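Local coordinates for coat protein (PDB 6YFR) that forms the protein shell of a single-stranded RNA bacteriophage, assembling here as a sixty-chain virus-like particle, and in the virion probably encloses the genome, at residues K51-Y56 with R74-L79. Residues are numbered along the deposited sequence; the frame is centred on the assembly and turned at random.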
loop_
_atom_site.group_PDB
_atom_site.type_symbol
_atom_site.label_atom_id
_atom_site.label_comp_id
_atom_site.label_asym_id
_atom_site.label_seq_id
_atom_site.Cartn_x
_atom_site.Cartn_y
_atom_site.Cartn_z
ATOM N N LYS A 51 -55.111 -43.864 -13.595
ATOM C CA LYS A 51 -55.464 -42.695 -14.384
ATOM C C LYS A 51 -56.009 -43.103 -15.746
ATOM O O LYS A 51 -55.561 -44.084 -16.347
ATOM C CB LYS A 51 -54.252 -41.772 -14.580
ATOM C CG LYS A 51 -53.700 -41.161 -13.301
ATOM C CD LYS A 51 -52.483 -40.292 -13.605
ATOM C CE LYS A 51 -51.895 -39.697 -12.336
ATOM N NZ LYS A 51 -50.692 -38.865 -12.615
ATOM N N ILE A 52 -56.981 -42.330 -16.224
ATOM C CA ILE A 52 -57.461 -42.406 -17.600
ATOM C C ILE A 52 -57.391 -41.006 -18.192
ATOM O O ILE A 52 -57.803 -40.034 -17.549
ATOM C CB ILE A 52 -58.897 -42.960 -17.692
ATOM C CG1 ILE A 52 -59.015 -44.320 -17.006
ATOM C CG2 ILE A 52 -59.331 -43.076 -19.149
ATOM C CD1 ILE A 52 -58.550 -45.471 -17.860
ATOM N N SER A 53 -56.879 -40.901 -19.414
ATOM C CA SER A 53 -56.690 -39.615 -20.067
ATOM C C SER A 53 -57.161 -39.704 -21.507
ATOM O O SER A 53 -56.746 -40.601 -22.245
ATOM C CB SER A 53 -55.220 -39.188 -20.016
ATOM O OG SER A 53 -54.767 -39.094 -18.675
ATOM N N VAL A 54 -58.027 -38.782 -21.905
ATOM C CA VAL A 54 -58.509 -38.695 -23.276
ATOM C C VAL A 54 -57.972 -37.400 -23.861
ATOM O O VAL A 54 -58.310 -36.306 -23.382
ATOM C CB VAL A 54 -60.041 -38.752 -23.349
ATOM C CG1 VAL A 54 -60.492 -38.659 -24.792
ATOM C CG2 VAL A 54 -60.549 -40.031 -22.708
ATOM N N TYR A 55 -57.119 -37.529 -24.878
ATOM C CA TYR A 55 -56.569 -36.398 -25.615
ATOM C C TYR A 55 -57.198 -36.408 -27.003
ATOM O O TYR A 55 -56.933 -37.316 -27.800
ATOM C CB TYR A 55 -55.046 -36.492 -25.713
ATOM C CG TYR A 55 -54.338 -36.711 -24.395
ATOM C CD1 TYR A 55 -54.184 -35.674 -23.487
ATOM C CD2 TYR A 55 -53.804 -37.951 -24.069
ATOM C CE1 TYR A 55 -53.531 -35.866 -22.282
ATOM C CE2 TYR A 55 -53.147 -38.155 -22.867
ATOM C CZ TYR A 55 -53.013 -37.109 -21.979
ATOM O OH TYR A 55 -52.362 -37.307 -20.782
ATOM N N TYR A 56 -58.032 -35.408 -27.295
ATOM C CA TYR A 56 -58.641 -35.263 -28.615
ATOM C C TYR A 56 -58.063 -34.013 -29.267
ATOM O O TYR A 56 -58.320 -32.893 -28.813
ATOM C CB TYR A 56 -60.162 -35.179 -28.523
ATOM C CG TYR A 56 -60.858 -35.340 -29.857
ATOM C CD1 TYR A 56 -61.317 -36.582 -30.274
ATOM C CD2 TYR A 56 -61.054 -34.252 -30.699
ATOM C CE1 TYR A 56 -61.952 -36.737 -31.494
ATOM C CE2 TYR A 56 -61.689 -34.398 -31.920
ATOM C CZ TYR A 56 -62.134 -35.643 -32.313
ATOM O OH TYR A 56 -62.766 -35.794 -33.528
ATOM N N ARG A 74 -58.829 -32.096 -23.448
ATOM C CA ARG A 74 -58.258 -33.017 -22.474
ATOM C C ARG A 74 -59.301 -33.371 -21.429
ATOM O O ARG A 74 -59.961 -32.482 -20.869
ATOM C CB ARG A 74 -57.029 -32.418 -21.785
ATOM C CG ARG A 74 -55.718 -32.709 -22.478
ATOM C CD ARG A 74 -54.541 -32.245 -21.637
ATOM N NE ARG A 74 -53.270 -32.450 -22.326
ATOM C CZ ARG A 74 -52.707 -31.562 -23.140
ATOM N NH1 ARG A 74 -53.303 -30.398 -23.368
ATOM N NH2 ARG A 74 -51.550 -31.835 -23.726
ATOM N N CYS A 75 -59.436 -34.668 -21.163
ATOM C CA CYS A 75 -60.292 -35.163 -20.090
ATOM C C CYS A 75 -59.489 -36.140 -19.245
ATOM O O CYS A 75 -59.054 -37.183 -19.745
ATOM C CB CYS A 75 -61.548 -35.827 -20.654
ATOM S SG CYS A 75 -62.733 -36.347 -19.403
ATOM N N GLU A 76 -59.303 -35.808 -17.970
ATOM C CA GLU A 76 -58.449 -36.565 -17.065
ATOM C C GLU A 76 -59.263 -37.153 -15.920
ATOM O O GLU A 76 -60.228 -36.547 -15.444
ATOM C CB GLU A 76 -57.333 -35.684 -16.479
ATOM C CG GLU A 76 -56.379 -35.087 -17.503
ATOM C CD GLU A 76 -55.332 -36.076 -17.979
ATOM O OE1 GLU A 76 -55.346 -37.235 -17.509
ATOM O OE2 GLU A 76 -54.489 -35.692 -18.821
ATOM N N PHE A 77 -58.841 -38.334 -15.472
ATOM C CA PHE A 77 -59.417 -39.022 -14.326
ATOM C C PHE A 77 -58.297 -39.707 -13.561
ATOM O O PHE A 77 -57.417 -40.330 -14.165
ATOM C CB PHE A 77 -60.466 -40.054 -14.770
ATOM C CG PHE A 77 -60.810 -41.085 -13.719
ATOM C CD1 PHE A 77 -61.913 -40.914 -12.900
ATOM C CD2 PHE A 77 -60.051 -42.241 -13.576
ATOM C CE1 PHE A 77 -62.242 -41.865 -11.945
ATOM C CE2 PHE A 77 -60.371 -43.190 -12.619
ATOM C CZ PHE A 77 -61.468 -43.003 -11.801
ATOM N N SER A 78 -58.350 -39.613 -12.237
ATOM C CA SER A 78 -57.377 -40.272 -11.377
ATOM C C SER A 78 -58.075 -40.809 -10.137
ATOM O O SER A 78 -59.062 -40.240 -9.666
ATOM C CB SER A 78 -56.249 -39.323 -10.960
ATOM O OG SER A 78 -56.699 -38.404 -9.980
ATOM N N LEU A 79 -57.543 -41.911 -9.609
ATOM C CA LEU A 79 -58.067 -42.546 -8.405
ATOM C C LEU A 79 -56.905 -43.099 -7.595
ATOM O O LEU A 79 -55.991 -43.717 -8.157
ATOM C CB LEU A 79 -59.056 -43.666 -8.748
ATOM C CG LEU A 79 -59.599 -44.508 -7.592
ATOM C CD1 LEU A 79 -60.408 -43.657 -6.626
ATOM C CD2 LEU A 79 -60.437 -45.661 -8.127
#
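Ile52 and Phe77 form one hydrogen-bonded pair of an antiparallel ladder, Val54 and Cys75 the next, so segments 51-56 and 74-79 are joined by four backbone bonds. Ile52 N to Phe77 O, Phe77 N to Ile52 O, Val54 N to Cys75 O and Cys75 N to Val54 O all span 2.9 to 3.0 Å. The face of Ile52, Val54, Cys75 and Phe77 is the buried side and is apolar. Phe77, its CG swung opposite the backbone N (chi1 163°), sets CD2 4.1 Å from Ile52 CG1, the two side chains crossing at a slant, while Val54 and Cys75 meet at their CB atoms. The other face carries Lys51, Ser53, Tyr55, Arg74, Glu76 and Ser78 and is more open to solvent, although Ser53 is still buried there. The bend at chi2 (-79°) turns the Glu76 carboxylate back across the ladder to the side of Ser53, where its modelled position is doubtful because OE1 lies too close to Ser53 OG; OE2 is 3.3 Å from Tyr55 OH. The extended Arg74 chain runs past the edge of the Tyr55 ring, NE lying 3.4 Å from CE1 and the guanidinium plane turned 79° from the ring, so the two do not stack; this arginine is exposed and poorly ordered. Both segments belong to the hairpin of strands 47-59 and 70-82 in the coat protein sheet. Strand 34-41 flanks the first, with Val35 against Ile52 and Val54. Beyond the second, the sheet continues into a strand of the second subunit, as in coat protein dimers of this phage family, and on the apolar face helix 90-107 brings Leu98 and Met101 against Phe77.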